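Local coordinates for protein molinate hydrolase (Gulosibacter molinativorax, PDB 4UB9) that hydrolyses the thiocarbamate herbicide molinate and is a zinc-binding enzyme of the amidohydrolase family, at residues T173-G178 with P226-Y231; T372-T377 with G398-V403. One frame throughout, in Å; residues are numbered along the deposited sequence.

Contact 1 (T173-G178 with P226-Y231); sequences TLIGMG and PLIREY
Thr173, just before the short strand 174-175, and Ile175 on it meet Tyr231 and Ile228 of helix 221-232, where the helix packs against the TIM-barrel-like amidohydrolase domain. The helix belongs to the beta-alpha-beta crossover that leads from strand 174-175 to its parallel neighbour 239-242, and this contact seats it against the first of those strands. One polar bond crosses: the backbone N of Thr173 donates to Tyr231 OH at 2.9 Å, with an N-H...O angle of 149°. The same hydroxyl is hydrogen-bonded to the carbonyl O of Ala171, so the backbone grips it at two points, two residues apart. Tyr231 CG lies anti to the backbone N (chi1 176°), which carries the ring off the helix and lets its OH reach the backbone ahead of the strand. Beyond Ile175 the chain reverses in a type II turn, closed by Met177 N to Leu174 O at 3.1 Å, with Gly176 at positive phi. Apolar contacts flank the phenol. Thr173 CG2 approaches its ring obliquely, 4.1 Å from Tyr231 CZ. Ile228 crosses Ile175 at about a right angle, the two CD1 methyls 4.1 Å apart, while Ile228 also touches Leu268 of helix 262-275. The Ile175 side chain runs past Tyr231 in the opposite direction and forms a CH-pi contact: its CD1 sits over one face of the ring, 4.1 Å from the centroid and 26° off the normal.

Contact 2 (T372-T377 with G398-V403); sequences TDAGCT and GEDHFV
Asp400, in the first turn of helix 400-410, reaches across to Thr372 and Ala374 in the loop that follows strand 368-370. Its CB packs on the methyl of Ala374, CB to CB 3.6 Å, and lies near Thr372 CG2. With chi1 at 56°, CG falls between the backbone N and the carbonyl carbon, which sets it against Ala374 CB at 3.5 Å and lets the carboxylate divide its oxygens between the two segments. OD1 turns back to its own chain and accepts from Gly398 N at 2.9 Å, nearly along the C-O bond. OD2 takes a short hydrogen bond from Thr372 OG1, 2.5 Å long, met on the anti side and 18° out of the carboxylate plane, and lies 3.3 Å from Ala374 CB. Thr372 OG1 in turn accepts from Ala374 N at 3.1 Å, an ST turn that helps fix the hydroxyl. With an alanine in place of Asp400, Gly398 N and Thr372 OG1 are likely to lose their common carboxylate, and the loop its hydrogen bond to the helix start. Strand 88-95 runs close by: Asn95 touches Thr372 and adds a weak bond to Asp400 OD2, and Leu93 meets His401, while helix 122-135 packs on Cys376 farther along the loop.

Overall arrangement
Both contacts belong to the TIM-barrel-like amidohydrolase domain and follow in series, contact 1 closing before contact 2 opens. Their centres are about 26 Å apart and their nearest atoms about 7 Å, without touching. Contact 1 lies about 20 Å from the chain centre, on strand 174-175, which runs parallel to 239-242 and is followed by strands 279-282 and 299-301; contact 2 is more central, about 8 Å from it, beside strand 88-95. Zinc lies about 11 Å from the Thr173 side chain and about 12 Å from that of Thr372. Contact 1 joins a strand to its helix and contact 2 a loop to a helix start, at separate places around the metal site; neither contains the zinc ligands His282 and His302.

Contact 1 (T173-G178 with P226-Y231)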
loop_
_atom_site.group_PDB
_atom_site.type_symbol
_atom_site.label_atom_id
_atom_site.label_comp_id
_atom_site.label_asym_id
_atom_site.label_seq_id
_atom_site.Cartn_x
_atom_site.Cartn_y
_atom_site.Cartn_z
ATOM N N THR A 173 -16.071 4.228 -25.095
ATOM C CA THR A 173 -15.364 4.724 -23.896
ATOM C C THR A 173 -15.798 6.129 -23.507
ATOM O O THR A 173 -16.609 6.760 -24.151
ATOM C CB THR A 173 -13.850 4.684 -24.066
ATOM O OG1 THR A 173 -13.217 4.889 -22.803
ATOM C CG2 THR A 173 -13.375 5.742 -25.050
ATOM N N LEU A 174 -15.288 6.563 -22.386
ATOM C CA LEU A 174 -15.463 7.914 -21.896
ATOM C C LEU A 174 -14.240 8.701 -22.345
ATOM O O LEU A 174 -13.094 8.393 -21.955
ATOM C CB LEU A 174 -15.411 7.948 -20.388
ATOM C CG LEU A 174 -16.483 8.650 -19.612
ATOM C CD1 LEU A 174 -17.185 7.555 -18.814
ATOM C CD2 LEU A 174 -15.870 9.611 -18.646
ATOM N N ILE A 175 -14.487 9.705 -23.153
ATOM C CA ILE A 175 -13.402 10.409 -23.758
ATOM C C ILE A 175 -12.624 11.121 -22.658
ATOM O O ILE A 175 -13.149 12.002 -21.984
ATOM C CB ILE A 175 -13.883 11.431 -24.791
ATOM C CG1 ILE A 175 -14.756 10.783 -25.870
ATOM C CG2 ILE A 175 -12.696 12.148 -25.413
ATOM C CD1 ILE A 175 -14.113 9.642 -26.600
ATOM N N GLY A 176 -11.333 10.780 -22.573
ATOM C CA GLY A 176 -10.411 11.429 -21.648
ATOM C C GLY A 176 -10.247 10.716 -20.321
ATOM O O GLY A 176 -9.611 11.225 -19.406
ATOM N N MET A 177 -10.862 9.544 -20.207
ATOM C CA MET A 177 -10.731 8.760 -18.978
ATOM C C MET A 177 -9.792 7.619 -19.228
ATOM O O MET A 177 -9.767 7.000 -20.298
ATOM C CB MET A 177 -12.097 8.201 -18.520
ATOM C CG MET A 177 -12.057 7.547 -17.115
ATOM S SD MET A 177 -13.588 6.731 -16.595
ATOM C CE MET A 177 -13.694 5.365 -17.737
ATOM N N GLY A 178 -9.072 7.252 -18.198
ATOM C CA GLY A 178 -8.222 6.053 -18.268
ATOM C C GLY A 178 -9.030 4.757 -18.167
ATOM O O GLY A 178 -10.209 4.761 -17.820
ATOM N N PRO A 226 -8.469 15.429 -34.999
ATOM C CA PRO A 226 -8.604 14.217 -35.800
ATOM C C PRO A 226 -8.845 12.954 -34.990
ATOM O O PRO A 226 -9.444 11.993 -35.485
ATOM C CB PRO A 226 -7.240 14.116 -36.538
ATOM C CG PRO A 226 -6.317 15.040 -35.809
ATOM C CD PRO A 226 -7.193 16.121 -35.239
ATOM N N LEU A 227 -8.331 12.927 -33.765
ATOM C CA LEU A 227 -8.467 11.719 -32.910
ATOM C C LEU A 227 -9.922 11.480 -32.521
ATOM O O LEU A 227 -10.444 10.375 -32.684
ATOM C CB LEU A 227 -7.611 11.814 -31.677
ATOM C CG LEU A 227 -6.098 11.821 -31.965
ATOM C CD1 LEU A 227 -5.326 12.014 -30.660
ATOM C CD2 LEU A 227 -5.628 10.549 -32.641
ATOM N N ILE A 228 -10.584 12.537 -32.073
ATOM C CA ILE A 228 -12.007 12.437 -31.745
ATOM C C ILE A 228 -12.863 12.170 -32.973
ATOM O O ILE A 228 -13.782 11.361 -32.945
ATOM C CB ILE A 228 -12.571 13.641 -30.991
ATOM C CG1 ILE A 228 -14.051 13.426 -30.671
ATOM C CG2 ILE A 228 -12.427 14.940 -31.780
ATOM C CD1 ILE A 228 -14.315 12.296 -29.701
ATOM N N ARG A 229 -12.534 12.800 -34.087
ATOM C CA ARG A 229 -13.264 12.542 -35.311
ATOM C C ARG A 229 -13.160 11.097 -35.757
ATOM O O ARG A 229 -14.145 10.457 -36.099
ATOM C CB ARG A 229 -12.775 13.430 -36.432
ATOM C CG ARG A 229 -13.594 13.204 -37.671
ATOM C CD ARG A 229 -13.421 14.390 -38.588
ATOM N NE ARG A 229 -14.307 14.281 -39.725
ATOM C CZ ARG A 229 -14.360 15.153 -40.723
ATOM N NH1 ARG A 229 -13.585 16.238 -40.723
ATOM N NH2 ARG A 229 -15.213 14.943 -41.725
ATOM N N GLU A 230 -11.953 10.593 -35.752
ATOM C CA GLU A 230 -11.714 9.198 -36.105
ATOM C C GLU A 230 -12.454 8.205 -35.176
ATOM O O GLU A 230 -13.007 7.180 -35.629
ATOM C CB GLU A 230 -10.208 8.943 -36.063
ATOM C CG GLU A 230 -9.806 7.475 -36.046
ATOM C CD GLU A 230 -8.305 7.271 -35.862
ATOM O OE1 GLU A 230 -7.656 7.936 -35.004
ATOM O OE2 GLU A 230 -7.763 6.417 -36.590
ATOM N N TYR A 231 -12.414 8.523 -33.882
ATOM C CA TYR A 231 -13.108 7.726 -32.879
ATOM C C TYR A 231 -14.595 7.647 -33.213
ATOM O O TYR A 231 -15.151 6.587 -33.301
ATOM C CB TYR A 231 -12.926 8.313 -31.476
ATOM C CG TYR A 231 -13.730 7.546 -30.459
ATOM C CD1 TYR A 231 -13.301 6.287 -30.008
ATOM C CD2 TYR A 231 -14.947 8.026 -29.999
ATOM C CE1 TYR A 231 -14.037 5.584 -29.090
ATOM C CE2 TYR A 231 -15.694 7.333 -29.076
ATOM C CZ TYR A 231 -15.247 6.106 -28.639
ATOM O OH TYR A 231 -15.979 5.373 -27.730
#

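Contact 2 (T372-T377 with G398-V403)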
loop_
_atom_site.group_PDB
_atom_site.type_symbol
_atom_site.label_atom_id
_atom_site.label_comp_id
_atom_site.label_asym_id
_atom_site.label_seq_id
_atom_site.Cartn_x
_atom_site.Cartn_y
_atom_site.Cartn_z
ATOM N N THR A 372 -28.331 4.186 -13.897
ATOM C CA THR A 372 -27.833 3.568 -12.649
ATOM C C THR A 372 -26.364 3.192 -12.525
ATOM O O THR A 372 -25.908 2.890 -11.440
ATOM C CB THR A 372 -28.580 2.243 -12.412
ATOM O OG1 THR A 372 -28.375 1.397 -13.548
ATOM C CG2 THR A 372 -30.084 2.505 -12.213
ATOM N N ASP A 373 -25.652 3.155 -13.635
ATOM C CA ASP A 373 -24.270 2.690 -13.682
ATOM C C ASP A 373 -24.240 1.205 -13.434
ATOM O O ASP A 373 -23.198 0.647 -13.149
ATOM C CB ASP A 373 -23.347 3.435 -12.666
ATOM C CG ASP A 373 -22.622 4.694 -13.259
ATOM O OD1 ASP A 373 -22.389 4.761 -14.493
ATOM O OD2 ASP A 373 -22.291 5.624 -12.471
ATOM N N ALA A 374 -25.389 0.552 -13.516
ATOM C CA ALA A 374 -25.467 -0.836 -13.052
ATOM C C ALA A 374 -24.833 -1.807 -13.992
ATOM O O ALA A 374 -24.760 -1.584 -15.213
ATOM C CB ALA A 374 -26.896 -1.237 -12.785
ATOM N N GLY A 375 -24.389 -2.904 -13.417
ATOM C CA GLY A 375 -23.737 -3.981 -14.178
ATOM C C GLY A 375 -24.080 -5.336 -13.613
ATOM O O GLY A 375 -24.627 -5.460 -12.541
ATOM N N CYS A 376 -23.766 -6.363 -14.369
ATOM C CA CYS A 376 -23.969 -7.728 -13.914
ATOM C C CYS A 376 -22.733 -8.162 -13.135
ATOM O O CYS A 376 -21.724 -8.643 -13.671
ATOM C CB CYS A 376 -24.292 -8.648 -15.080
ATOM S SG CYS A 376 -24.351 -10.371 -14.556
ATOM N N THR A 377 -22.837 -7.998 -11.833
ATOM C CA THR A 377 -21.715 -8.155 -10.927
ATOM C C THR A 377 -21.326 -9.604 -10.702
ATOM O O THR A 377 -22.162 -10.481 -10.553
ATOM C CB THR A 377 -22.034 -7.512 -9.560
ATOM O OG1 THR A 377 -22.520 -6.192 -9.803
ATOM C CG2 THR A 377 -20.780 -7.420 -8.671
ATOM N N GLY A 398 -30.675 -5.444 -13.584
ATOM C CA GLY A 398 -31.877 -6.291 -13.676
ATOM C C GLY A 398 -32.927 -5.880 -12.680
ATOM O O GLY A 398 -34.083 -6.193 -12.847
ATOM N N GLU A 399 -32.473 -5.262 -11.600
ATOM C CA GLU A 399 -33.322 -4.690 -10.545
ATOM C C GLU A 399 -33.024 -3.232 -10.196
ATOM O O GLU A 399 -33.790 -2.593 -9.482
ATOM C CB GLU A 399 -33.104 -5.462 -9.251
ATOM C CG GLU A 399 -33.575 -6.903 -9.326
ATOM C CD GLU A 399 -33.551 -7.604 -7.975
ATOM O OE1 GLU A 399 -33.890 -6.989 -6.950
ATOM O OE2 GLU A 399 -33.229 -8.793 -7.959
ATOM N N ASP A 400 -31.909 -2.740 -10.708
ATOM C CA ASP A 400 -31.441 -1.390 -10.469
ATOM C C ASP A 400 -32.475 -0.296 -10.866
ATOM O O ASP A 400 -32.614 0.695 -10.176
ATOM C CB ASP A 400 -30.171 -1.165 -11.256
ATOM C CG ASP A 400 -30.356 -1.437 -12.786
ATOM O OD1 ASP A 400 -30.828 -2.539 -13.184
ATOM O OD2 ASP A 400 -30.024 -0.533 -13.593
ATOM N N HIS A 401 -33.179 -0.514 -11.966
ATOM C CA HIS A 401 -34.232 0.392 -12.396
ATOM C C HIS A 401 -35.423 0.451 -11.410
ATOM O O HIS A 401 -35.958 1.547 -11.145
ATOM C CB HIS A 401 -34.689 0.124 -13.826
ATOM C CG HIS A 401 -35.235 -1.245 -14.054
ATOM N ND1 HIS A 401 -34.587 -2.389 -13.656
ATOM C CD2 HIS A 401 -36.312 -1.662 -14.757
ATOM C CE1 HIS A 401 -35.273 -3.449 -14.043
ATOM N NE2 HIS A 401 -36.326 -3.037 -14.716
ATOM N N PHE A 402 -35.838 -0.705 -10.878
ATOM C CA PHE A 402 -36.901 -0.752 -9.859
ATOM C C PHE A 402 -36.492 0.024 -8.624
ATOM O O PHE A 402 -37.198 0.866 -8.125
ATOM C CB PHE A 402 -37.242 -2.176 -9.426
ATOM C CG PHE A 402 -37.655 -3.105 -10.552
ATOM C CD1 PHE A 402 -38.575 -2.728 -11.520
ATOM C CD2 PHE A 402 -37.124 -4.394 -10.621
ATOM C CE1 PHE A 402 -38.916 -3.587 -12.556
ATOM C CE2 PHE A 402 -37.499 -5.265 -11.644
ATOM C CZ PHE A 402 -38.381 -4.855 -12.622
ATOM N N VAL A 403 -35.267 -0.171 -8.215
ATOM C CA VAL A 403 -34.732 0.544 -7.066
ATOM C C VAL A 403 -34.664 2.055 -7.293
ATOM O O VAL A 403 -34.897 2.868 -6.373
ATOM C CB VAL A 403 -33.330 0.011 -6.693
ATOM C CG1 VAL A 403 -32.704 0.814 -5.548
ATOM C CG2 VAL A 403 -33.439 -1.460 -6.293
#